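Local coordinates for protein luciferase-like monooxygenase (Streptomyces bottropensis, PDB 7BIP) that probably acts as a monooxygenase in rishirilide biosynthesis, using molecular oxygen to oxidise an aromatic polyketide intermediate, at residues Met94-Asn97 and Ile98-Gly101; Asp311-Trp315 and Phe316-Thr320; Gly133-Ala136 and Val137-Leu140; Glu304-Ala307 and Ala308-Ile312. All coordinates share one frame; numbering follows the deposited sequence.

All four contacts are local, between residues close in sequence on helices of one TIM-barrel chain. Interactions 1 and 2 are helix ends: each turns a helix off at a residue with positive phi and leads toward a barrel strand. Interaction 1 is largely buried, lies partly against the second subunit and is governed by backbone bonds, with a serine hydroxyl close to two carbonyls; interaction 2 is partly buried, with an aromatic inner side and a salt bridge further out. Interactions 3 and 4 lie within continuous helices and pair charges one turn apart: a three-residue network in the largely buried former, a single weak pair in the partly buried latter. Interactions 2 and 4 share helix 302-316.

Interaction 1 (Met94-Asn97 and Ile98-Gly101); sequences MLDN and ISQG
Ser99 turns its hydroxyl back along the last turn of helix 85-98, toward the carbonyl oxygens of Leu95 and Asp96. With OG set between the backbone N and the carbonyl carbon (chi1 77°), it lies 3.1 Å from Leu95 O and 3.1 Å from Asp96 O, and its one proton has both within reach. Both carbonyls already hold amide bonds, so the hydroxyl is an extra donor, on a side chain small enough for this buried place beside helix 57-67. Ile98 carries CG1 beside its backbone N (chi1 -75°), which lays that branch over Met94 O at 3.3 Å from CG1; an apolar chain suits the buried interface with the second subunit. Asp96 swings its carboxylate to the chain that follows, with OD1 3.4 Å from Gly101 CA, while Gln166 gives that same oxygen a hydrogen bond.

The helix closes with a Schellman motif. Gly101 N reaches Asp96 O at 3.0 Å in a nearly straight bond, and Gln100 N reaches Asn97 O at 3.1 Å from above the carbonyl plane, 72° out of it. Gln100 and Gly101 both have positive phi, which suits glycine at the second place. A water gives a hydrogen bond to Asn97 O at 2.8 Å and accepts one from Gln100 NE2. Asn97 ND2 bonds to Arg163 O of the neighbouring loop and back to Ala93 O.

Leu95 packs on Leu61 and Ala62 of helix 57-67 and on Leu103 of strand 103-107, into which the turn leads. Met94 and Ile98 meet Pro55 and Phe22 of the second subunit.

Interaction 2 (Asp311-Trp315 and Phe316-Thr320); sequences DIRGW and FGDFT
Asp318 OD1 is gripped by two donors, Arg313 NE at 2.9 Å and the terminal amino nitrogen of Met1. The arginine nitrogen comes on the syn side of the oxygen, 33° out of the carboxylate plane, and Arg313 NH2 adds a weak bond to Asp318 OD2 at 3.0 Å. The two flat groups are turned 61° against each other, so this two-point salt bridge is skewed. Arg313 gets there by running fully extended from CG to NE, long enough to bridge from the last helical turn to the loop.

Gly317 ends the helix with positive phi, its N bonded to Arg313 O at 2.8 Å. At its backbone angles a CB would be jammed against the preceding carbonyl oxygen, which calls for glycine; its own buried O has no hydrogen-bonding partner. On the buried side of the turn Ile312 CG2 meets the edge of the Phe319 ring, 3.6 Å from CZ, and also approaches Phe316 CD2 at 3.7 Å. The branched methyl thus sits against the place where the two rings meet, with Phe319 CE2 lying at the edge of Phe316.

Phe316 packs on helix 202-218 through Val205 and Leu209, while Phe319 meets Met230 of strand 228-236, so the turn delivers the chain into strand 320-324 with its apolar side inward.

Interaction 3 (Gly133-Ala136 and Val137-Leu140); sequences GVEA and VRRL
Residues 133-140 form one unbroken stretch of helix 126-142, in which the N-H groups of Val137 to Leu140 bond to the carbonyls of Gly133 to Ala136, as with Arg138 N to Val134 O at 2.9 Å. Glu135 meets two arginines, and it and Arg139 also pack on Trp148 of strand 146-149. The glutamate chain bends at chi2 (67°), bringing the carboxylate forward along the helix, toward the two arginines. Arg138, bent at chi3, lies beside it pointing the same way and holds it side-on: NE to Glu135 OE1 is 2.9 Å, and NH2 to Glu135 OE2 is 2.8 Å, both from the syn side. Arg139 comes across on the anti side with an extended chain, its NE 2.9 Å and its NH2 3.3 Å from Glu135 OE2; its guanidinium stands almost perpendicular to the carboxylate (86°). A glutamine here would remove the charge and one acceptor oxygen, and would probably leave both arginines without an anionic mate and more loosely held.

The inner side is apolar: Val134 and Val137 pack on Phe107, Leu140 on Leu86 and Ala89. Three N-H donors converge on OE2, which fixes the rotation of the carboxylate. Shared by two guanidinium groups, its negative charge is probably stabilised.

Interaction 4 (Glu304-Ala307 and Ala308-Ile312); sequences EVRA and AIDDI
This is an i to i+4 contact within helix 302-316, partly buried, with a charged pair beside helix 347-350 and apolar residues turned to the barrel strands. Arg306 and Asp310 carry the charged pair. The arginine chain bends at chi2 (77°), bringing NE within 3.1 Å of Asp310 OD2; the N-H points poorly, so the bond in this salt bridge is weak, and the guanidinium and carboxylate planes stand 80° apart. The other oxygen, Asp310 OD1, is bonded to Tyr350 OH, which helps to fix the carboxylate. Replacing Arg306 by a leucine would probably leave Asp310 without its positive mate on the helix, relying on its bond with Tyr350.

A second pair one turn apart is apolar: Val305 CG1 touches Ile309 CD1 at 3.8 Å, two branched residues suited to buried places. Ile309 packs on Tyr350 as well. Ala308, small enough to let the helix come close, packs on Leu298 of strand 298-300, while Val305 reaches Leu236 of strand 228-236. The backbone bonds are regular, as with Ile309 N to Val305 O at 2.8 Å. An amphipathic helix of this kind, apolar toward the strands and charged on its more exposed side, is characteristic of the outer layer of a TIM barrel, the fold of the luciferase-like monooxygenases.

Interaction 1 (Met94-Asn97 and Ile98-Gly101)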
ATOM      1  N   MET A  94      -2.997   3.128  -8.315  1.00 10.31           N
ATOM      2  CA  MET A  94      -3.795   1.990  -7.858  1.00 10.96           C
ATOM      3  C   MET A  94      -4.825   2.430  -6.826  1.00 13.53           C
ATOM      4  O   MET A  94      -6.002   2.050  -6.891  1.00 11.70           O
ATOM      5  CB  MET A  94      -2.894   0.905  -7.268  1.00 11.05           C
ATOM      6  CG  MET A  94      -1.971   0.197  -8.260  1.00 11.52           C
ATOM      7  SD  MET A  94      -0.958  -1.006  -7.356  1.00 11.52           S
ATOM      8  CE  MET A  94      -2.135  -2.312  -6.986  1.00 12.62           C
ATOM      9  N   LEU A  95      -4.392   3.234  -5.861  1.00 10.74           N
ATOM     10  CA  LEU A  95      -5.297   3.672  -4.801  1.00 13.01           C
ATOM     11  C   LEU A  95      -6.428   4.535  -5.353  1.00 10.47           C
ATOM     12  O   LEU A  95      -7.577   4.407  -4.914  1.00 10.60           O
ATOM     13  CB  LEU A  95      -4.500   4.431  -3.737  1.00 13.32           C
ATOM     14  CG  LEU A  95      -5.327   5.090  -2.638  1.00 11.56           C
ATOM     15  CD1 LEU A  95      -6.206   4.036  -1.949  1.00 12.24           C
ATOM     16  CD2 LEU A  95      -4.372   5.746  -1.644  1.00 10.54           C
ATOM     17  N   ASP A  96      -6.122   5.424  -6.307  1.00 10.42           N
ATOM     18  CA  ASP A  96      -7.165   6.221  -6.942  1.00  8.75           C
ATOM     19  C   ASP A  96      -8.246   5.317  -7.530  1.00 10.40           C
ATOM     20  O   ASP A  96      -9.447   5.531  -7.314  1.00 12.92           O
ATOM     21  CB  ASP A  96      -6.548   7.113  -8.027  1.00 10.38           C
ATOM     22  CG  ASP A  96      -7.472   8.237  -8.466  1.00 15.88           C
ATOM     23  OD1 ASP A  96      -8.331   8.671  -7.670  1.00 14.44           O
ATOM     24  OD2 ASP A  96      -7.330   8.698  -9.617  1.00 13.73           O
ATOM     25  N   ASN A  97      -7.831   4.269  -8.244  1.00 10.32           N
ATOM     26  CA  ASN A  97      -8.801   3.361  -8.853  1.00 10.56           C
ATOM     27  C   ASN A  97      -9.538   2.517  -7.816  1.00 11.76           C
ATOM     28  O   ASN A  97     -10.757   2.333  -7.920  1.00 12.54           O
ATOM     29  CB  ASN A  97      -8.097   2.483  -9.882  1.00 11.41           C
ATOM     30  CG  ASN A  97      -7.877   3.214 -11.187  1.00 13.61           C
ATOM     31  OD1 ASN A  97      -8.821   3.466 -11.925  1.00 13.84           O
ATOM     32  ND2 ASN A  97      -6.628   3.589 -11.459  1.00 11.29           N
ATOM     33  N   ILE A  98      -8.825   1.997  -6.815  1.00 12.29           N
ATOM     34  CA  ILE A  98      -9.468   1.213  -5.761  1.00 13.90           C
ATOM     35  C   ILE A  98     -10.534   2.038  -5.053  1.00 12.04           C
ATOM     36  O   ILE A  98     -11.635   1.548  -4.753  1.00 12.07           O
ATOM     37  CB  ILE A  98      -8.397   0.696  -4.781  1.00 11.99           C
ATOM     38  CG1 ILE A  98      -7.637  -0.467  -5.422  1.00 12.40           C
ATOM     39  CG2 ILE A  98      -9.022   0.257  -3.442  1.00 12.58           C
ATOM     40  CD1 ILE A  98      -6.309  -0.750  -4.736  1.00 16.65           C
ATOM     41  N   SER A  99     -10.233   3.312  -4.794  1.00 10.52           N
ATOM     42  CA  SER A  99     -11.147   4.206  -4.093  1.00 10.65           C
ATOM     43  C   SER A  99     -12.191   4.838  -5.007  1.00 13.68           C
ATOM     44  O   SER A  99     -13.016   5.613  -4.519  1.00 13.91           O
ATOM     45  CB  SER A  99     -10.344   5.315  -3.395  1.00 12.68           C
ATOM     46  OG  SER A  99      -9.925   6.294  -4.348  1.00 14.50           O
ATOM     47  N   GLN A 100     -12.169   4.529  -6.304  1.00 13.12           N
ATOM     48  CA  GLN A 100     -13.113   5.086  -7.287  1.00 13.28           C
ATOM     49  C   GLN A 100     -13.106   6.621  -7.260  1.00 15.08           C
ATOM     50  O   GLN A 100     -14.146   7.292  -7.212  1.00 13.56           O
ATOM     51  CB  GLN A 100     -14.521   4.498  -7.091  1.00 14.87           C
ATOM     52  CG  GLN A 100     -14.492   2.958  -7.151  1.00 15.16           C
ATOM     53  CD  GLN A 100     -15.783   2.335  -7.642  1.00 35.55           C
ATOM     54  OE1 GLN A 100     -16.865   2.903  -7.486  1.00 29.24           O
ATOM     55  NE2 GLN A 100     -15.671   1.155  -8.248  1.00 38.92           N
ATOM     56  N   GLY A 101     -11.894   7.180  -7.306  1.00 14.01           N
ATOM     57  CA  GLY A 101     -11.721   8.605  -7.516  1.00 10.58           C
ATOM     58  C   GLY A 101     -11.801   9.478  -6.285  1.00 12.40           C
ATOM     59  O   GLY A 101     -12.064  10.679  -6.419  1.00 14.63           O
TER
HETATM   60  O   HOH W   1     -12.629   0.435  -8.762  1.00 16.06           O

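Interaction 2 (Asp311-Trp315 and Phe316-Thr320)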
ATOM      1  N   ASP A 311     -13.620  31.732  14.672  1.00 18.50           N
ATOM      2  CA  ASP A 311     -12.463  32.625  14.678  1.00 16.37           C
ATOM      3  C   ASP A 311     -11.506  32.278  13.546  1.00 18.01           C
ATOM      4  O   ASP A 311     -11.042  33.163  12.813  1.00 23.87           O
ATOM      5  CB  ASP A 311     -11.732  32.543  16.020  1.00 19.28           C
ATOM      6  CG  ASP A 311     -12.531  33.126  17.168  1.00 19.53           C
ATOM      7  OD1 ASP A 311     -13.526  33.845  16.914  1.00 22.20           O
ATOM      8  OD2 ASP A 311     -12.148  32.875  18.334  1.00 22.10           O
ATOM      9  N   ILE A 312     -11.201  30.988  13.400  1.00 17.45           N
ATOM     10  CA  ILE A 312     -10.266  30.525  12.375  1.00 16.92           C
ATOM     11  C   ILE A 312     -10.784  30.879  10.988  1.00 17.60           C
ATOM     12  O   ILE A 312     -10.032  31.364  10.126  1.00 19.49           O
ATOM     13  CB  ILE A 312     -10.028  29.008  12.535  1.00 16.53           C
ATOM     14  CG1 ILE A 312      -9.161  28.733  13.773  1.00 18.04           C
ATOM     15  CG2 ILE A 312      -9.380  28.415  11.287  1.00 17.78           C
ATOM     16  CD1 ILE A 312      -9.280  27.320  14.298  1.00 19.11           C
ATOM     17  N   ARG A 313     -12.079  30.654  10.750  1.00 19.04           N
ATOM     18  CA  ARG A 313     -12.674  31.003   9.465  1.00 18.52           C
ATOM     19  C   ARG A 313     -12.571  32.502   9.207  1.00 22.69           C
ATOM     20  O   ARG A 313     -12.321  32.931   8.075  1.00 20.67           O
ATOM     21  CB  ARG A 313     -14.131  30.531   9.433  1.00 22.12           C
ATOM     22  CG  ARG A 313     -14.808  30.593   8.070  1.00 25.41           C
ATOM     23  CD  ARG A 313     -16.269  30.202   8.173  1.00 26.66           C
ATOM     24  NE  ARG A 313     -16.923  30.226   6.870  1.00 34.73           N
ATOM     25  CZ  ARG A 313     -17.665  31.238   6.427  1.00 53.12           C
ATOM     26  NH1 ARG A 313     -17.846  32.315   7.183  1.00 56.78           N
ATOM     27  NH2 ARG A 313     -18.221  31.179   5.223  1.00 56.20           N
ATOM     28  N   GLY A 314     -12.743  33.314  10.250  1.00 17.86           N
ATOM     29  CA  GLY A 314     -12.589  34.752  10.091  1.00 24.42           C
ATOM     30  C   GLY A 314     -11.179  35.164   9.713  1.00 29.29           C
ATOM     31  O   GLY A 314     -10.993  36.123   8.958  1.00 29.77           O
ATOM     32  N   TRP A 315     -10.169  34.447  10.218  1.00 21.32           N
ATOM     33  CA  TRP A 315      -8.790  34.788   9.879  1.00 20.64           C
ATOM     34  C   TRP A 315      -8.394  34.286   8.497  1.00 22.31           C
ATOM     35  O   TRP A 315      -7.699  34.988   7.754  1.00 24.58           O
ATOM     36  CB  TRP A 315      -7.813  34.196  10.898  1.00 20.66           C
ATOM     37  CG  TRP A 315      -8.020  34.625  12.302  1.00 23.85           C
ATOM     38  CD1 TRP A 315      -8.574  35.794  12.738  1.00 26.86           C
ATOM     39  CD2 TRP A 315      -7.667  33.882  13.473  1.00 27.15           C
ATOM     40  NE1 TRP A 315      -8.591  35.822  14.114  1.00 33.57           N
ATOM     41  CE2 TRP A 315      -8.042  34.657  14.589  1.00 30.59           C
ATOM     42  CE3 TRP A 315      -7.077  32.630  13.687  1.00 25.02           C
ATOM     43  CZ2 TRP A 315      -7.838  34.224  15.902  1.00 30.92           C
ATOM     44  CZ3 TRP A 315      -6.869  32.203  14.989  1.00 25.13           C
ATOM     45  CH2 TRP A 315      -7.252  32.997  16.081  1.00 27.41           C
ATOM     46  N   PHE A 316      -8.785  33.062   8.155  1.00 24.10           N
ATOM     47  CA  PHE A 316      -8.207  32.365   7.017  1.00 19.89           C
ATOM     48  C   PHE A 316      -9.147  32.212   5.838  1.00 20.23           C
ATOM     49  O   PHE A 316      -8.678  31.893   4.742  1.00 25.10           O
ATOM     50  CB  PHE A 316      -7.733  30.962   7.435  1.00 21.67           C
ATOM     51  CG  PHE A 316      -6.710  30.961   8.537  1.00 20.90           C
ATOM     52  CD1 PHE A 316      -5.868  32.048   8.734  1.00 19.99           C
ATOM     53  CD2 PHE A 316      -6.583  29.856   9.376  1.00 18.87           C
ATOM     54  CE1 PHE A 316      -4.929  32.040   9.756  1.00 21.14           C
ATOM     55  CE2 PHE A 316      -5.653  29.845  10.393  1.00 18.27           C
ATOM     56  CZ  PHE A 316      -4.817  30.923  10.581  1.00 19.81           C
ATOM     57  N   GLY A 317     -10.443  32.417   6.022  1.00 21.59           N
ATOM     58  CA  GLY A 317     -11.391  32.093   4.981  1.00 20.75           C
ATOM     59  C   GLY A 317     -11.821  30.644   5.074  1.00 21.75           C
ATOM     60  O   GLY A 317     -11.549  29.942   6.053  1.00 21.73           O
ATOM     61  N   ASP A 318     -12.505  30.186   4.031  1.00 21.77           N
ATOM     62  CA  ASP A 318     -12.980  28.806   3.996  1.00 19.69           C
ATOM     63  C   ASP A 318     -11.890  27.867   3.489  1.00 23.62           C
ATOM     64  O   ASP A 318     -11.253  28.140   2.468  1.00 23.67           O
ATOM     65  CB  ASP A 318     -14.218  28.703   3.111  1.00 22.91           C
ATOM     66  CG  ASP A 318     -15.467  29.143   3.822  1.00 29.86           C
ATOM     67  OD1 ASP A 318     -15.803  28.531   4.855  1.00 26.94           O
ATOM     68  OD2 ASP A 318     -16.104  30.110   3.358  1.00 31.56           O
ATOM     69  N   PHE A 319     -11.674  26.759   4.194  1.00 17.96           N
ATOM     70  CA  PHE A 319     -10.658  25.788   3.785  1.00 18.01           C
ATOM     71  C   PHE A 319     -11.018  24.436   4.399  1.00 16.68           C
ATOM     72  O   PHE A 319     -12.105  24.264   4.963  1.00 18.60           O
ATOM     73  CB  PHE A 319      -9.249  26.271   4.166  1.00 19.52           C
ATOM     74  CG  PHE A 319      -9.004  26.363   5.656  1.00 19.38           C
ATOM     75  CD1 PHE A 319      -8.314  25.358   6.319  1.00 19.26           C
ATOM     76  CD2 PHE A 319      -9.450  27.455   6.386  1.00 18.62           C
ATOM     77  CE1 PHE A 319      -8.087  25.433   7.684  1.00 15.43           C
ATOM     78  CE2 PHE A 319      -9.222  27.536   7.755  1.00 17.90           C
ATOM     79  CZ  PHE A 319      -8.535  26.517   8.405  1.00 15.90           C
ATOM     80  N   THR A 320     -10.119  23.466   4.251  1.00 13.72           N
ATOM     81  CA  THR A 320     -10.330  22.091   4.690  1.00 13.54           C
ATOM     82  C   THR A 320      -9.502  21.820   5.942  1.00 16.88           C
ATOM     83  O   THR A 320      -8.270  21.929   5.910  1.00 16.10           O
ATOM     84  CB  THR A 320      -9.960  21.119   3.572  1.00 14.68           C
ATOM     85  OG1 THR A 320     -10.789  21.379   2.427  1.00 17.08           O
ATOM     86  CG2 THR A 320     -10.155  19.684   4.026  1.00 14.62           C
TER

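Interaction 3 (Gly133-Ala136 and Val137-Leu140)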
ATOM      1  N   GLY A 133      10.499  15.156  -7.427  1.00 15.22           N
ATOM      2  CA  GLY A 133       9.626  14.023  -7.166  1.00 15.10           C
ATOM      3  C   GLY A 133       8.171  14.339  -7.448  1.00 12.67           C
ATOM      4  O   GLY A 133       7.459  13.533  -8.060  1.00 14.06           O
ATOM      5  N   VAL A 134       7.712  15.522  -7.023  1.00 14.34           N
ATOM      6  CA  VAL A 134       6.332  15.924  -7.288  1.00 10.89           C
ATOM      7  C   VAL A 134       6.090  16.029  -8.786  1.00 15.65           C
ATOM      8  O   VAL A 134       5.094  15.518  -9.315  1.00 14.82           O
ATOM      9  CB  VAL A 134       6.015  17.253  -6.581  1.00 12.40           C
ATOM     10  CG1 VAL A 134       4.626  17.749  -6.998  1.00 15.42           C
ATOM     11  CG2 VAL A 134       6.097  17.091  -5.059  1.00 16.47           C
ATOM     12  N   GLU A 135       6.995  16.696  -9.496  1.00 15.24           N
ATOM     13  CA  GLU A 135       6.763  16.911 -10.918  1.00 16.23           C
ATOM     14  C   GLU A 135       6.859  15.613 -11.706  1.00 14.97           C
ATOM     15  O   GLU A 135       6.089  15.400 -12.650  1.00 13.98           O
ATOM     16  CB  GLU A 135       7.746  17.943 -11.455  1.00 14.78           C
ATOM     17  CG  GLU A 135       7.699  18.141 -12.972  1.00 14.10           C
ATOM     18  CD  GLU A 135       6.393  18.762 -13.465  1.00 18.97           C
ATOM     19  OE1 GLU A 135       5.538  19.128 -12.634  1.00 19.13           O
ATOM     20  OE2 GLU A 135       6.228  18.873 -14.696  1.00 22.58           O
ATOM     21  N   ALA A 136       7.809  14.739 -11.356  1.00 13.47           N
ATOM     22  CA  ALA A 136       7.904  13.465 -12.060  1.00 14.57           C
ATOM     23  C   ALA A 136       6.632  12.646 -11.881  1.00 12.60           C
ATOM     24  O   ALA A 136       6.138  12.042 -12.841  1.00 15.00           O
ATOM     25  CB  ALA A 136       9.126  12.681 -11.584  1.00 15.85           C
ATOM     26  N   VAL A 137       6.083  12.621 -10.660  1.00 11.35           N
ATOM     27  CA  VAL A 137       4.835  11.896 -10.424  1.00 11.71           C
ATOM     28  C   VAL A 137       3.700  12.514 -11.231  1.00 13.74           C
ATOM     29  O   VAL A 137       2.923  11.808 -11.885  1.00 13.43           O
ATOM     30  CB  VAL A 137       4.506  11.867  -8.921  1.00 10.11           C
ATOM     31  CG1 VAL A 137       3.052  11.408  -8.697  1.00 12.39           C
ATOM     32  CG2 VAL A 137       5.493  10.939  -8.180  1.00 13.89           C
ATOM     33  N   ARG A 138       3.584  13.847 -11.193  1.00 13.76           N
ATOM     34  CA  ARG A 138       2.553  14.516 -11.978  1.00 12.37           C
ATOM     35  C   ARG A 138       2.661  14.153 -13.452  1.00 16.97           C
ATOM     36  O   ARG A 138       1.643  13.876 -14.103  1.00 15.00           O
ATOM     37  CB  ARG A 138       2.638  16.034 -11.801  1.00 15.37           C
ATOM     38  CG  ARG A 138       1.519  16.786 -12.526  1.00 16.41           C
ATOM     39  CD  ARG A 138       1.832  18.291 -12.709  1.00 16.15           C
ATOM     40  NE  ARG A 138       2.867  18.533 -13.717  1.00 14.90           N
ATOM     41  CZ  ARG A 138       2.682  18.417 -15.032  1.00 21.01           C
ATOM     42  NH1 ARG A 138       1.490  18.086 -15.518  1.00 19.15           N
ATOM     43  NH2 ARG A 138       3.687  18.636 -15.868  1.00 25.02           N
ATOM     44  N   ARG A 139       3.886  14.133 -13.991  1.00 15.08           N
ATOM     45  CA  ARG A 139       4.067  13.796 -15.398  1.00 14.27           C
ATOM     46  C   ARG A 139       3.696  12.350 -15.679  1.00 10.85           C
ATOM     47  O   ARG A 139       3.089  12.061 -16.716  1.00 14.22           O
ATOM     48  CB  ARG A 139       5.510  14.058 -15.831  1.00 16.18           C
ATOM     49  CG  ARG A 139       5.766  15.503 -16.022  1.00 19.15           C
ATOM     50  CD  ARG A 139       6.957  15.760 -16.906  1.00 22.00           C
ATOM     51  NE  ARG A 139       7.399  17.105 -16.625  1.00 30.15           N
ATOM     52  CZ  ARG A 139       8.497  17.662 -17.105  1.00 32.58           C
ATOM     53  NH1 ARG A 139       9.292  16.985 -17.934  1.00 24.67           N
ATOM     54  NH2 ARG A 139       8.783  18.908 -16.744  1.00 24.29           N
ATOM     55  N   LEU A 140       4.096  11.424 -14.791  1.00 11.06           N
ATOM     56  CA  LEU A 140       3.729  10.021 -14.978  1.00 11.86           C
ATOM     57  C   LEU A 140       2.218   9.836 -14.991  1.00 13.07           C
ATOM     58  O   LEU A 140       1.707   8.953 -15.692  1.00 15.47           O
ATOM     59  CB  LEU A 140       4.371   9.161 -13.887  1.00 11.56           C
ATOM     60  CG  LEU A 140       5.888   8.973 -14.093  1.00 12.96           C
ATOM     61  CD1 LEU A 140       6.558   8.515 -12.803  1.00 15.18           C
ATOM     62  CD2 LEU A 140       6.155   7.984 -15.228  1.00 13.36           C
TER

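Interaction 4 (Glu304-Ala307 and Ala308-Ile312)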
ATOM      1  N   GLU A 304     -17.147  25.474  22.786  1.00 14.74           N
ATOM      2  CA  GLU A 304     -15.820  26.079  22.709  1.00 13.66           C
ATOM      3  C   GLU A 304     -15.243  25.944  21.308  1.00 12.18           C
ATOM      4  O   GLU A 304     -14.708  26.902  20.740  1.00 16.25           O
ATOM      5  CB  GLU A 304     -14.871  25.413  23.713  1.00 15.45           C
ATOM      6  CG  GLU A 304     -15.159  25.697  25.182  1.00 16.49           C
ATOM      7  CD  GLU A 304     -14.264  24.864  26.080  1.00 18.47           C
ATOM      8  OE1 GLU A 304     -13.038  25.097  26.083  1.00 25.87           O
ATOM      9  OE2 GLU A 304     -14.782  23.970  26.769  1.00 20.05           O
ATOM     10  N   VAL A 305     -15.346  24.752  20.737  1.00 15.33           N
ATOM     11  CA  VAL A 305     -14.719  24.502  19.449  1.00 14.49           C
ATOM     12  C   VAL A 305     -15.490  25.215  18.341  1.00 15.33           C
ATOM     13  O   VAL A 305     -14.899  25.639  17.350  1.00 15.78           O
ATOM     14  CB  VAL A 305     -14.598  22.984  19.227  1.00 14.96           C
ATOM     15  CG1 VAL A 305     -14.191  22.660  17.784  1.00 13.44           C
ATOM     16  CG2 VAL A 305     -13.574  22.403  20.213  1.00 16.80           C
ATOM     17  N   ARG A 306     -16.806  25.403  18.509  1.00 15.60           N
ATOM     18  CA  ARG A 306     -17.567  26.188  17.541  1.00 18.94           C
ATOM     19  C   ARG A 306     -17.043  27.618  17.480  1.00 20.22           C
ATOM     20  O   ARG A 306     -16.817  28.168  16.396  1.00 19.24           O
ATOM     21  CB  ARG A 306     -19.056  26.181  17.904  1.00 20.68           C
ATOM     22  CG  ARG A 306     -19.883  27.246  17.186  1.00 30.10           C
ATOM     23  CD  ARG A 306     -20.180  26.851  15.747  1.00 43.14           C
ATOM     24  NE  ARG A 306     -20.730  27.968  14.981  1.00 53.20           N
ATOM     25  CZ  ARG A 306     -22.023  28.269  14.915  1.00 60.70           C
ATOM     26  NH1 ARG A 306     -22.916  27.533  15.565  1.00 59.24           N
ATOM     27  NH2 ARG A 306     -22.425  29.307  14.193  1.00 62.05           N
ATOM     28  N   ALA A 307     -16.842  28.237  18.648  1.00 17.14           N
ATOM     29  CA  ALA A 307     -16.318  29.597  18.671  1.00 20.60           C
ATOM     30  C   ALA A 307     -14.916  29.646  18.085  1.00 17.95           C
ATOM     31  O   ALA A 307     -14.557  30.604  17.390  1.00 20.14           O
ATOM     32  CB  ALA A 307     -16.324  30.144  20.100  1.00 19.47           C
ATOM     33  N   ALA A 308     -14.111  28.613  18.349  1.00 16.55           N
ATOM     34  CA  ALA A 308     -12.755  28.571  17.816  1.00 13.95           C
ATOM     35  C   ALA A 308     -12.762  28.467  16.297  1.00 17.99           C
ATOM     36  O   ALA A 308     -11.997  29.165  15.623  1.00 18.41           O
ATOM     37  CB  ALA A 308     -11.989  27.397  18.429  1.00 17.06           C
ATOM     38  N   ILE A 309     -13.615  27.599  15.740  1.00 16.04           N
ATOM     39  CA  ILE A 309     -13.672  27.454  14.285  1.00 17.22           C
ATOM     40  C   ILE A 309     -14.126  28.756  13.630  1.00 21.07           C
ATOM     41  O   ILE A 309     -13.577  29.172  12.600  1.00 19.43           O
ATOM     42  CB  ILE A 309     -14.586  26.275  13.895  1.00 17.58           C
ATOM     43  CG1 ILE A 309     -13.916  24.943  14.260  1.00 16.30           C
ATOM     44  CG2 ILE A 309     -14.907  26.316  12.399  1.00 19.02           C
ATOM     45  CD1 ILE A 309     -14.880  23.771  14.234  1.00 18.21           C
ATOM     46  N   ASP A 310     -15.140  29.417  14.206  1.00 18.94           N
ATOM     47  CA  ASP A 310     -15.591  30.691  13.648  1.00 22.34           C
ATOM     48  C   ASP A 310     -14.471  31.727  13.639  1.00 22.59           C
ATOM     49  O   ASP A 310     -14.368  32.529  12.701  1.00 22.98           O
ATOM     50  CB  ASP A 310     -16.806  31.208  14.421  1.00 22.42           C
ATOM     51  CG  ASP A 310     -18.040  30.334  14.221  1.00 31.19           C
ATOM     52  OD1 ASP A 310     -18.022  29.461  13.327  1.00 32.24           O
ATOM     53  OD2 ASP A 310     -19.029  30.519  14.955  1.00 33.53           O
ATOM     54  N   ASP A 311     -13.620  31.732  14.672  1.00 18.50           N
ATOM     55  CA  ASP A 311     -12.463  32.625  14.678  1.00 16.37           C
ATOM     56  C   ASP A 311     -11.506  32.278  13.546  1.00 18.01           C
ATOM     57  O   ASP A 311     -11.042  33.163  12.813  1.00 23.87           O
ATOM     58  CB  ASP A 311     -11.732  32.543  16.020  1.00 19.28           C
ATOM     59  CG  ASP A 311     -12.531  33.126  17.168  1.00 19.53           C
ATOM     60  OD1 ASP A 311     -13.526  33.845  16.914  1.00 22.20           O
ATOM     61  OD2 ASP A 311     -12.148  32.875  18.334  1.00 22.10           O
ATOM     62  N   ILE A 312     -11.201  30.988  13.400  1.00 17.45           N
ATOM     63  CA  ILE A 312     -10.266  30.525  12.375  1.00 16.92           C
ATOM     64  C   ILE A 312     -10.784  30.879  10.988  1.00 17.60           C
ATOM     65  O   ILE A 312     -10.032  31.364  10.126  1.00 19.49           O
ATOM     66  CB  ILE A 312     -10.028  29.008  12.535  1.00 16.53           C
ATOM     67  CG1 ILE A 312      -9.161  28.733  13.773  1.00 18.04           C
ATOM     68  CG2 ILE A 312      -9.380  28.415  11.287  1.00 17.78           C
ATOM     69  CD1 ILE A 312      -9.280  27.320  14.298  1.00 19.11           C
TER